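Local coordinates for Ice-binding protein isoform1a (Antarctomyces psychrotrophicus, PDB 7BWX) that probably binds to the prism planes of ice crystals as a fungal antifreeze protein built on a right-handed beta-solenoid, at residues Trp155-Gly158 with Ser159-Leu163. The protein carries 1 engineered substitution. Sequence-based numbering, arbitrary orientation.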
loop_
_atom_site.group_PDB
_atom_site.type_symbol
_atom_site.label_atom_id
_atom_site.label_comp_id
_atom_site.label_asym_id
_atom_site.label_seq_id
_atom_site.Cartn_x
_atom_site.Cartn_y
_atom_site.Cartn_z
ATOM N N TRP A 155 -2.865 -3.990 -2.634
ATOM C CA TRP A 155 -4.085 -3.195 -2.425
ATOM C C TRP A 155 -4.204 -2.210 -3.602
ATOM O O TRP A 155 -3.447 -1.234 -3.641
ATOM C CB TRP A 155 -4.018 -2.447 -1.097
ATOM C CG TRP A 155 -3.822 -3.372 0.054
ATOM C CD1 TRP A 155 -2.647 -3.731 0.666
ATOM C CD2 TRP A 155 -4.852 -4.160 0.659
ATOM N NE1 TRP A 155 -2.900 -4.644 1.657
ATOM C CE2 TRP A 155 -4.244 -4.916 1.683
ATOM C CE3 TRP A 155 -6.239 -4.207 0.496
ATOM C CZ2 TRP A 155 -4.978 -5.791 2.483
ATOM C CZ3 TRP A 155 -6.958 -5.092 1.261
ATOM C CH2 TRP A 155 -6.325 -5.881 2.231
ATOM N N ILE A 156 -5.010 -2.548 -4.592
ATOM C CA ILE A 156 -5.169 -1.729 -5.828
ATOM C C ILE A 156 -6.344 -0.806 -5.576
ATOM O O ILE A 156 -7.545 -1.268 -5.616
ATOM C CB ILE A 156 -5.340 -2.601 -7.081
ATOM C CG1 ILE A 156 -4.273 -3.681 -7.189
ATOM C CG2 ILE A 156 -5.381 -1.717 -8.317
ATOM C CD1 ILE A 156 -2.867 -3.169 -7.236
ATOM N N VAL A 157 -6.034 0.405 -5.127
ATOM C CA VAL A 157 -7.058 1.347 -4.626
ATOM C C VAL A 157 -7.473 2.274 -5.783
ATOM O O VAL A 157 -6.625 3.116 -6.236
ATOM C CB VAL A 157 -6.526 2.104 -3.417
ATOM C CG1 VAL A 157 -7.530 3.117 -2.909
ATOM C CG2 VAL A 157 -6.117 1.147 -2.283
ATOM N N GLY A 158 -8.740 2.157 -6.193
ATOM C CA GLY A 158 -9.290 2.786 -7.407
ATOM C C GLY A 158 -9.324 4.298 -7.301
ATOM O O GLY A 158 -9.152 4.953 -8.350
ATOM N N SER A 159 -9.458 4.872 -6.098
ATOM C CA SER A 159 -9.273 6.330 -5.864
ATOM C C SER A 159 -8.213 6.560 -4.766
ATOM O O SER A 159 -6.990 6.470 -5.086
ATOM C CB SER A 159 -10.553 7.056 -5.603
ATOM O OG SER A 159 -11.258 6.510 -4.483
ATOM N N SER A 160 -8.640 6.779 -3.515
ATOM C CA SER A 160 -7.735 7.193 -2.431
ATOM C C SER A 160 -7.862 6.253 -1.238
ATOM O O SER A 160 -8.948 5.666 -1.017
ATOM C CB SER A 160 -7.989 8.620 -2.050
ATOM O OG SER A 160 -7.690 9.490 -3.140
ATOM N N ALA A 161 -6.748 6.092 -0.523
ATOM C CA ALA A 161 -6.653 5.260 0.682
ATOM C C ALA A 161 -6.490 6.176 1.888
ATOM O O ALA A 161 -5.638 7.110 1.856
ATOM C CB ALA A 161 -5.529 4.266 0.589
ATOM N N THR A 162 -7.230 5.845 2.957
ATOM C CA THR A 162 -7.103 6.487 4.273
ATOM C C THR A 162 -6.744 5.376 5.262
ATOM O O THR A 162 -7.615 4.483 5.475
ATOM C CB THR A 162 -8.393 7.226 4.649
ATOM O OG1 THR A 162 -8.834 8.060 3.586
ATOM C CG2 THR A 162 -8.222 8.019 5.927
ATOM N N LEU A 163 -5.543 5.404 5.840
ATOM C CA LEU A 163 -5.139 4.358 6.809
ATOM C C LEU A 163 -5.376 4.936 8.216
ATOM O O LEU A 163 -4.854 6.022 8.552
ATOM C CB LEU A 163 -3.701 3.921 6.537
ATOM C CG LEU A 163 -3.394 3.542 5.089
ATOM C CD1 LEU A 163 -1.977 3.051 4.971
ATOM C CD2 LEU A 163 -4.389 2.497 4.587
#
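V157 lays its CG1 methyl across the inside of the bend, over the S160 carbonyl and against the methyl of A161. The approach to S160 is the closer one: CG1 of V157 lies 3.5 Å from O of S160. From there CG1 of V157 reaches the backbone N of A161, 3.9 Å away, and then the A161 methyl, with CB of A161 4.2 Å from CG1 of V157, an apolar touch between two buried side chains that both point into the space between the two strands. The valine torsion decides which branch does this work: with CG1 opposite the backbone nitrogen (chi1 178°), that methyl faces the chain as it comes back round, while CG2 sits beside the nitrogen. No hydrogen bond joins 155-158 to 159-163, and V157 bridges the bend by van der Waals contact alone. This is one corner of a coil of the right-handed beta-helix: strand 153-157 ends, the chain turns, and strand 161-163 starts on another face of the solenoid. The coils stacked on either side close over the same interior, with V157 touching L134 from one and A175 from the other; its backbone is also hydrogen-bonded to I174 in strand 172-175. S159 and S160 both send their CB bonds away from the preceding strand, yet CB of S159 still rests 3.5 Å from the carbonyl C of G158. The OG of S160 is hydrogen-bonded to the backbone N of L178 in the following coil.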